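Local coordinates for protein apical membrane antigen 1 (Toxoplasma gondii, PDB 3ZLE) that probably takes part in host cell invasion by the sporozoite stage of the parasite, as a cell-surface antigen of the AMA1 family associated with the moving junction, at residues A14-F18 with V345-C350; T143-P147 with V159-S163; S244-A250 with E314-F320. One frame throughout, in Å; residues are numbered along the deposited sequence.

Contact 1. Residues A14-F18 with V345-C350; sequences AFADF and VNLPQC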
loop_
_atom_site.group_PDB
_atom_site.type_symbol
_atom_site.label_atom_id
_atom_site.label_comp_id
_atom_site.label_asym_id
_atom_site.label_seq_id
_atom_site.Cartn_x
_atom_site.Cartn_y
_atom_site.Cartn_z
ATOM N N ALA A 14 -3.830 16.063 17.863
ATOM C CA ALA A 14 -4.591 14.967 17.301
ATOM C C ALA A 14 -4.920 15.214 15.817
ATOM O O ALA A 14 -4.934 14.288 15.033
ATOM C CB ALA A 14 -5.862 14.695 18.121
ATOM N N PHE A 15 -5.214 16.452 15.434
ATOM C CA PHE A 15 -5.563 16.706 14.013
ATOM C C PHE A 15 -4.302 16.558 13.157
ATOM O O PHE A 15 -4.320 15.964 12.080
ATOM C CB PHE A 15 -6.193 18.102 13.804
ATOM C CG PHE A 15 -7.430 18.363 14.626
ATOM C CD1 PHE A 15 -8.290 17.341 14.987
ATOM C CD2 PHE A 15 -7.720 19.662 15.071
ATOM C CE1 PHE A 15 -9.391 17.598 15.808
ATOM C CE2 PHE A 15 -8.887 19.934 15.804
ATOM C CZ PHE A 15 -9.714 18.894 16.184
ATOM N N ALA A 16 -3.178 16.994 13.713
ATOM C CA ALA A 16 -1.930 17.052 12.967
ATOM C C ALA A 16 -1.392 15.651 12.819
ATOM O O ALA A 16 -1.014 15.229 11.722
ATOM C CB ALA A 16 -0.924 17.989 13.682
ATOM N N ASP A 17 -1.613 14.843 13.836
ATOM C CA ASP A 17 -1.204 13.422 13.762
ATOM C C ASP A 17 -2.027 12.664 12.802
ATOM O O ASP A 17 -1.582 11.712 12.188
ATOM C CB ASP A 17 -1.304 12.762 15.152
ATOM C CG ASP A 17 -0.208 13.187 16.070
ATOM O OD1 ASP A 17 0.660 13.993 15.633
ATOM O OD2 ASP A 17 -0.259 12.815 17.267
ATOM N N PHE A 18 -3.283 13.083 12.633
ATOM C CA PHE A 18 -4.105 12.400 11.687
ATOM C C PHE A 18 -3.721 12.777 10.263
ATOM O O PHE A 18 -3.535 11.917 9.400
ATOM C CB PHE A 18 -5.571 12.698 11.975
ATOM C CG PHE A 18 -6.523 11.832 11.208
ATOM C CD1 PHE A 18 -6.847 10.552 11.657
ATOM C CD2 PHE A 18 -7.114 12.300 10.037
ATOM C CE1 PHE A 18 -7.774 9.770 10.953
ATOM C CE2 PHE A 18 -8.062 11.555 9.363
ATOM C CZ PHE A 18 -8.422 10.293 9.851
ATOM N N VAL A 345 -12.506 4.775 8.705
ATOM C CA VAL A 345 -12.473 5.355 10.014
ATOM C C VAL A 345 -13.052 6.766 9.923
ATOM O O VAL A 345 -13.037 7.390 8.862
ATOM C CB VAL A 345 -11.035 5.460 10.572
ATOM C CG1 VAL A 345 -10.407 4.131 10.861
ATOM C CG2 VAL A 345 -10.190 6.437 9.794
ATOM N N ASN A 346 -13.464 7.292 11.052
ATOM C CA ASN A 346 -13.842 8.682 11.098
ATOM C C ASN A 346 -12.686 9.664 11.190
ATOM O O ASN A 346 -11.584 9.326 11.658
ATOM C CB ASN A 346 -14.821 8.903 12.227
ATOM C CG ASN A 346 -16.221 8.458 11.852
ATOM O OD1 ASN A 346 -16.682 8.713 10.733
ATOM N ND2 ASN A 346 -16.837 7.671 12.713
ATOM N N LEU A 347 -12.989 10.904 10.830
ATOM C CA LEU A 347 -12.149 12.031 11.145
ATOM C C LEU A 347 -12.071 12.089 12.641
ATOM O O LEU A 347 -13.005 11.672 13.321
ATOM C CB LEU A 347 -12.781 13.330 10.619
ATOM C CG LEU A 347 -12.828 13.510 9.098
ATOM C CD1 LEU A 347 -13.499 14.832 8.719
ATOM C CD2 LEU A 347 -11.400 13.433 8.518
ATOM N N PRO A 348 -10.959 12.619 13.171
ATOM C CA PRO A 348 -10.878 12.781 14.603
ATOM C C PRO A 348 -11.982 13.710 15.047
ATOM O O PRO A 348 -12.328 14.642 14.340
ATOM C CB PRO A 348 -9.490 13.436 14.848
ATOM C CG PRO A 348 -8.832 13.530 13.498
ATOM C CD PRO A 348 -9.669 12.782 12.488
ATOM N N GLN A 349 -12.513 13.465 16.227
ATOM C CA GLN A 349 -13.447 14.380 16.791
ATOM C C GLN A 349 -12.808 15.699 17.099
ATOM O O GLN A 349 -11.589 15.847 17.117
ATOM C CB GLN A 349 -14.112 13.807 18.026
ATOM C CG GLN A 349 -15.311 12.935 17.660
ATOM C CD GLN A 349 -16.047 12.384 18.865
ATOM O OE1 GLN A 349 -15.564 12.465 19.991
ATOM N NE2 GLN A 349 -17.230 11.816 18.628
ATOM N N CYS A 350 -13.646 16.611 17.518
ATOM C CA CYS A 350 -13.387 17.988 17.410
ATOM C C CYS A 350 -14.034 18.490 18.700
ATOM O O CYS A 350 -14.945 17.859 19.190
ATOM C CB CYS A 350 -14.115 18.435 16.127
ATOM S SG CYS A 350 -14.494 20.112 15.921
#
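Pro348 packs against Phe15 and Phe18, two aromatic residues of the short N-terminal helix 13-20. This is helix-against-loop packing, with a proline-aromatic CH-pi contact at its centre. Segment 345-350 starts at the end of strand 344-345 and runs on as irregular loop toward strand 358-359.

The CH-pi contact joins Pro348 and Phe18. Pro348 CD lies over one face of the Phe18 ring, 3.4 Å from the ring centroid and 8° off the ring normal. With CG anti to the backbone N (chi1 -169°), the Phe18 ring is carried out toward the loop, and chi2 of 83° turns its face to Pro348.

The other side-chain contacts are apolar. Phe18 CE2 touches Leu347 CD2 at 3.9 Å, and the two side chains meet at about a right angle. At the edge of the same ring, Phe18 CZ lies 4.2 Å from Val345 CG2. Phe15 CD1 reaches Pro348 CB at 4.1 Å. Phe15 CZ comes within 4.4 Å of Cys350 CB.

Neighbouring parts of the chain extend this cluster. Val223 touches both Phe18 and Leu347, and Phe377 meets the Phe15 ring edge-to-face. Cys350 is held by its disulfide to Cys372, so the loop is tied to the C-terminal strands.

One polar atom also meets an aromatic edge. The carbonyl oxygen of Gln349 lies in the plane of the Phe15 ring, with Phe15 CE1 3.1 Å from Gln349 O.

Contact 2. Residues T143-P147 with V159-S163; sequences TYKYP and VLSVS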
loop_
_atom_site.group_PDB
_atom_site.type_symbol
_atom_site.label_atom_id
_atom_site.label_comp_id
_atom_site.label_asym_id
_atom_site.label_seq_id
_atom_site.Cartn_x
_atom_site.Cartn_y
_atom_site.Cartn_z
ATOM N N THR A 143 22.819 -10.298 3.789
ATOM C CA THR A 143 22.180 -9.270 4.671
ATOM C C THR A 143 20.853 -8.724 4.084
ATOM O O THR A 143 20.244 -7.786 4.640
ATOM C CB THR A 143 23.116 -8.058 4.917
ATOM O OG1 THR A 143 23.199 -7.259 3.726
ATOM C CG2 THR A 143 24.533 -8.526 5.331
ATOM N N TYR A 144 20.521 -9.191 2.886
ATOM C CA TYR A 144 19.232 -8.898 2.242
ATOM C C TYR A 144 18.080 -9.127 3.218
ATOM O O TYR A 144 18.061 -10.129 3.923
ATOM C CB TYR A 144 19.048 -9.826 1.034
ATOM C CG TYR A 144 17.969 -9.386 0.071
ATOM C CD1 TYR A 144 18.243 -8.467 -0.917
ATOM C CD2 TYR A 144 16.692 -9.960 0.103
ATOM C CE1 TYR A 144 17.274 -8.070 -1.818
ATOM C CE2 TYR A 144 15.713 -9.540 -0.761
ATOM C CZ TYR A 144 16.007 -8.592 -1.734
ATOM O OH TYR A 144 15.037 -8.176 -2.646
ATOM N N LYS A 145 17.093 -8.237 3.214
ATOM C CA LYS A 145 15.857 -8.470 3.990
ATOM C C LYS A 145 14.648 -8.831 3.116
ATOM O O LYS A 145 14.180 -8.010 2.321
ATOM C CB LYS A 145 15.520 -7.246 4.824
ATOM C CG LYS A 145 16.653 -6.741 5.689
ATOM C CD LYS A 145 16.737 -7.539 6.953
ATOM C CE LYS A 145 17.545 -6.763 7.988
ATOM N NZ LYS A 145 18.189 -7.731 8.898
ATOM N N TYR A 146 14.054 -9.990 3.401
ATOM C CA TYR A 146 12.766 -10.408 2.822
ATOM C C TYR A 146 11.592 -9.504 3.200
ATOM O O TYR A 146 11.594 -8.893 4.275
ATOM C CB TYR A 146 12.434 -11.824 3.277
ATOM C CG TYR A 146 13.463 -12.867 2.894
ATOM C CD1 TYR A 146 13.854 -13.058 1.552
ATOM C CD2 TYR A 146 14.004 -13.717 3.860
ATOM C CE1 TYR A 146 14.701 -14.128 1.191
ATOM C CE2 TYR A 146 14.848 -14.771 3.506
ATOM C CZ TYR A 146 15.219 -14.965 2.189
ATOM O OH TYR A 146 16.139 -16.000 1.876
ATOM N N PRO A 147 10.598 -9.377 2.304
ATOM C CA PRO A 147 9.326 -8.748 2.666
ATOM C C PRO A 147 8.408 -9.775 3.326
ATOM O O PRO A 147 8.672 -10.975 3.243
ATOM C CB PRO A 147 8.727 -8.371 1.298
ATOM C CG PRO A 147 9.247 -9.428 0.378
ATOM C CD PRO A 147 10.662 -9.689 0.857
ATOM N N VAL A 159 6.925 -14.948 5.348
ATOM C CA VAL A 159 8.110 -14.314 4.865
ATOM C C VAL A 159 8.343 -14.797 3.441
ATOM O O VAL A 159 8.425 -16.016 3.202
ATOM C CB VAL A 159 9.338 -14.699 5.756
ATOM C CG1 VAL A 159 10.586 -13.927 5.314
ATOM C CG2 VAL A 159 9.032 -14.357 7.192
ATOM N N LEU A 160 8.421 -13.859 2.485
ATOM C CA LEU A 160 8.576 -14.209 1.079
ATOM C C LEU A 160 10.066 -14.215 0.696
ATOM O O LEU A 160 10.699 -13.160 0.632
ATOM C CB LEU A 160 7.858 -13.169 0.155
ATOM C CG LEU A 160 6.361 -12.876 0.420
ATOM C CD1 LEU A 160 5.810 -11.878 -0.572
ATOM C CD2 LEU A 160 5.477 -14.154 0.503
ATOM N N SER A 161 10.546 -15.329 0.196
ATOM C CA SER A 161 11.866 -15.301 -0.389
ATOM C C SER A 161 11.882 -14.759 -1.827
ATOM O O SER A 161 12.939 -14.383 -2.329
ATOM C CB SER A 161 12.539 -16.653 -0.265
ATOM O OG SER A 161 11.945 -17.562 -1.150
ATOM N N VAL A 162 10.707 -14.566 -2.418
ATOM C CA VAL A 162 10.629 -13.884 -3.701
ATOM C C VAL A 162 10.176 -12.459 -3.509
ATOM O O VAL A 162 9.088 -12.220 -3.020
ATOM C CB VAL A 162 9.692 -14.613 -4.693
ATOM C CG1 VAL A 162 9.693 -13.941 -6.056
ATOM C CG2 VAL A 162 10.115 -16.063 -4.832
ATOM N N SER A 163 11.001 -11.510 -3.930
ATOM C CA SER A 163 10.768 -10.087 -3.630
ATOM C C SER A 163 10.332 -9.339 -4.858
ATOM O O SER A 163 9.967 -8.161 -4.762
ATOM C CB SER A 163 12.003 -9.428 -3.049
ATOM O OG SER A 163 13.143 -9.666 -3.847
#
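The backbones of Pro147 and Leu160 come together through one nearly straight hydrogen bond, from Leu160 N to Pro147 O (3.0 Å, 168° at the hydrogen). The pair sits just beyond the open end of the hairpin made by strands 148-151 and 156-159. That hairpin belongs to a five-stranded antiparallel sheet.

Pro147 and Leu160 also touch through their side chains. Pro147 CG lies 4.0 Å from Leu160 CB, and the two groups cross at about a right angle. Tyr201 of strand 199-202 packs on both.

Tyr146 packs along three successive residues. Its CB rests 3.5 Å from Val159 CG1. The ring then continues along the chain past Leu160 to Ser161. Tyr146 CD1 is 3.3 Å from Leu160 O, which approaches the ring obliquely. Tyr146 CE1 is 3.6 Å from Ser161 CB. With CG beside its own backbone N (chi1 -59°), the ring is laid along residues 159-161. At the far end its hydroxyl bonds to Val134 N.

Tyr144 meets the far end of segment 159-163, at Ser163. Tyr144 OH and Ser163 OG are hydrogen-bonded at 2.7 Å, with the serine oxygen near the plane of the ring. The same tyrosine hydroxyl bonds to Arg44 O. Trp286 stacks on the Tyr144 ring, and its NE1 binds Ser161 O.

All eight touching residues are buried. The contact combines apolar packing with polar groups that are bonded: the Pro147 carbonyl takes the Leu160 N-H, and both tyrosine hydroxyls have hydrogen-bond partners. Tyr144 OH has two partners, which should limit how far its ring can shift.

Contact 3. Residues S244-A250 with E314-F320; sequences SVQSDQA and ETICAIF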
loop_
_atom_site.group_PDB
_atom_site.type_symbol
_atom_site.label_atom_id
_atom_site.label_comp_id
_atom_site.label_asym_id
_atom_site.label_seq_id
_atom_site.Cartn_x
_atom_site.Cartn_y
_atom_site.Cartn_z
ATOM N N SER A 244 -6.823 16.861 -10.544
ATOM C CA SER A 244 -6.512 15.460 -10.462
ATOM C C SER A 244 -5.883 14.895 -11.718
ATOM O O SER A 244 -5.899 15.502 -12.768
ATOM C CB SER A 244 -7.751 14.661 -10.024
ATOM O OG SER A 244 -8.128 15.060 -8.693
ATOM N N VAL A 245 -5.270 13.742 -11.568
ATOM C CA VAL A 245 -4.543 13.092 -12.633
ATOM C C VAL A 245 -5.528 12.233 -13.452
ATOM O O VAL A 245 -5.374 12.064 -14.672
ATOM C CB VAL A 245 -3.417 12.234 -12.002
ATOM C CG1 VAL A 245 -3.454 10.781 -12.462
ATOM C CG2 VAL A 245 -2.054 12.897 -12.185
ATOM N N GLN A 246 -6.578 11.743 -12.793
ATOM C CA GLN A 246 -7.719 11.157 -13.515
ATOM C C GLN A 246 -8.916 11.215 -12.601
ATOM O O GLN A 246 -8.772 11.315 -11.408
ATOM C CB GLN A 246 -7.433 9.723 -13.938
ATOM C CG GLN A 246 -7.506 8.710 -12.798
ATOM C CD GLN A 246 -7.343 7.271 -13.265
ATOM O OE1 GLN A 246 -6.236 6.819 -13.548
ATOM N NE2 GLN A 246 -8.424 6.507 -13.197
ATOM N N SER A 247 -10.101 11.242 -13.183
ATOM C CA SER A 247 -11.316 11.395 -12.421
ATOM C C SER A 247 -12.447 10.818 -13.229
ATOM O O SER A 247 -13.372 11.508 -13.589
ATOM C CB SER A 247 -11.601 12.866 -12.117
ATOM O OG SER A 247 -11.414 13.683 -13.263
ATOM N N ASP A 248 -12.337 9.544 -13.547
ATOM C CA ASP A 248 -13.399 8.870 -14.227
ATOM C C ASP A 248 -14.448 8.408 -13.215
ATOM O O ASP A 248 -14.268 8.557 -12.017
ATOM C CB ASP A 248 -12.849 7.690 -15.024
ATOM C CG ASP A 248 -11.811 8.110 -16.053
ATOM O OD1 ASP A 248 -11.832 9.285 -16.518
ATOM O OD2 ASP A 248 -10.992 7.252 -16.435
ATOM N N GLN A 249 -15.596 7.992 -13.721
ATOM C CA GLN A 249 -16.664 7.501 -12.899
ATOM C C GLN A 249 -16.228 6.152 -12.299
ATOM O O GLN A 249 -15.470 5.410 -12.905
ATOM C CB GLN A 249 -17.934 7.354 -13.759
ATOM C CG GLN A 249 -19.105 6.677 -13.075
ATOM C CD GLN A 249 -19.201 5.195 -13.394
ATOM O OE1 GLN A 249 -18.536 4.694 -14.300
ATOM N NE2 GLN A 249 -20.050 4.490 -12.661
ATOM N N ALA A 250 -16.727 5.829 -11.121
ATOM C CA ALA A 250 -16.575 4.469 -10.587
ATOM C C ALA A 250 -17.939 3.959 -10.187
ATOM O O ALA A 250 -18.768 4.726 -9.704
ATOM C CB ALA A 250 -15.636 4.469 -9.384
ATOM N N GLU A 314 -23.162 11.497 -10.971
ATOM C CA GLU A 314 -22.218 10.377 -11.062
ATOM C C GLU A 314 -21.208 10.301 -9.882
ATOM O O GLU A 314 -20.745 11.337 -9.366
ATOM C CB GLU A 314 -21.487 10.411 -12.402
ATOM C CG GLU A 314 -22.094 9.509 -13.471
ATOM C CD GLU A 314 -21.190 9.366 -14.687
ATOM O OE1 GLU A 314 -20.721 10.403 -15.204
ATOM O OE2 GLU A 314 -20.931 8.220 -15.114
ATOM N N THR A 315 -20.936 9.081 -9.412
ATOM C CA THR A 315 -19.796 8.862 -8.536
ATOM C C THR A 315 -18.455 8.885 -9.263
ATOM O O THR A 315 -18.208 8.133 -10.213
ATOM C CB THR A 315 -19.919 7.600 -7.650
ATOM O OG1 THR A 315 -20.003 6.451 -8.463
ATOM C CG2 THR A 315 -21.147 7.676 -6.727
ATOM N N ILE A 316 -17.571 9.726 -8.754
ATOM C CA ILE A 316 -16.274 9.984 -9.376
ATOM C C ILE A 316 -15.157 9.410 -8.470
ATOM O O ILE A 316 -15.185 9.612 -7.273
ATOM C CB ILE A 316 -16.097 11.521 -9.498
ATOM C CG1 ILE A 316 -17.247 12.124 -10.315
ATOM C CG2 ILE A 316 -14.763 11.898 -10.119
ATOM C CD1 ILE A 316 -17.522 11.403 -11.632
ATOM N N CYS A 317 -14.182 8.720 -9.062
ATOM C CA CYS A 317 -12.893 8.442 -8.413
ATOM C C CYS A 317 -11.833 9.417 -8.923
ATOM O O CYS A 317 -11.322 9.262 -10.045
ATOM C CB CYS A 317 -12.446 7.056 -8.770
ATOM S SG CYS A 317 -11.059 6.457 -7.803
ATOM N N ALA A 318 -11.557 10.454 -8.149
ATOM C CA ALA A 318 -10.597 11.506 -8.560
ATOM C C ALA A 318 -9.248 11.236 -7.932
ATOM O O ALA A 318 -9.032 11.506 -6.738
ATOM C CB ALA A 318 -11.090 12.887 -8.149
ATOM N N ILE A 319 -8.345 10.704 -8.733
ATOM C CA ILE A 319 -7.032 10.337 -8.257
ATOM C C ILE A 319 -6.024 11.468 -8.447
ATOM O O ILE A 319 -5.872 12.018 -9.528
ATOM C CB ILE A 319 -6.546 9.127 -9.003
ATOM C CG1 ILE A 319 -7.359 7.897 -8.586
ATOM C CG2 ILE A 319 -5.043 8.978 -8.873
ATOM C CD1 ILE A 319 -7.254 6.756 -9.577
ATOM N N PHE A 320 -5.307 11.803 -7.398
ATOM C CA PHE A 320 -4.441 12.965 -7.496
ATOM C C PHE A 320 -3.070 12.661 -6.948
ATOM O O PHE A 320 -2.871 11.643 -6.286
ATOM C CB PHE A 320 -5.063 14.168 -6.799
ATOM C CG PHE A 320 -5.260 13.976 -5.307
ATOM C CD1 PHE A 320 -6.413 13.350 -4.811
ATOM C CD2 PHE A 320 -4.349 14.513 -4.397
ATOM C CE1 PHE A 320 -6.641 13.253 -3.458
ATOM C CE2 PHE A 320 -4.532 14.355 -3.029
ATOM C CZ PHE A 320 -5.672 13.699 -2.560
HETATM O O HOH W 1 -10.870 7.649 -11.982
#
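Val245 and Gln246 both face Ile319, and together they form a classic beta bulge. It lies at the start of the weakly bonded strand 246-249, at the edge of a four-stranded antiparallel sheet. Val245 N bonds to Ile319 O at 2.7 Å, and Gln246 N adds a weak bond to the same oxygen. In return, Ile319 N bonds to Gln246 O at 2.8 Å.

Gln246 and Ile319 lie side by side and point the same way. Gln246 CG sits between the backbone N and the carbonyl carbon (chi1 75°), and the chain is extended beyond it (chi2 175°). Its amide is thus carried along the isoleucine, with Gln246 CD 3.7 Å from Ile319 CD1. Cys317 is on this face too, disulfide-bonded to Cys256 of helix 253-262. Arg259 of the same helix touches both Gln246 and Cys317.

Ser244 turns OG beside its own backbone N (chi1 -64°). There Ser244 OG lies 3.7 Å from Ala318 CB and from Phe320 CB, and it bonds to Asp240 O. At the other end, Gln249 bends at chi2 and crosses the poorly ordered Glu314 at about a right angle. Ala250 CB packs on Cys317 CB.

A water joins the two strands in the middle. It accepts from Gln246 NE2 at 3.0 Å and from Asp248 N, and it donates to Cys317 O at 2.6 Å.

In the fold
Following the chain from the N terminus, residues 14-18 open the widest loop. It closes only at 345-350, so contact 1 encloses the other two. Contact 2 comes next and closes a short loop around the hairpin 148-151/156-159. Contact 3 opens after that, at 244-250, and closes at 314-320, with helix 253-262 inside its loop. Contacts 2 and 3 are in series, on opposite sides of the chain's centre and about 35 Å apart between centres; no loops cross. Contact 2 joins the ends flanking a hairpin of the five-stranded sheet; contact 3 pairs the four-stranded sheet's edge strand with its neighbour. Contact 1 brings the N-terminal helix to the loop leading toward the C-terminal strands.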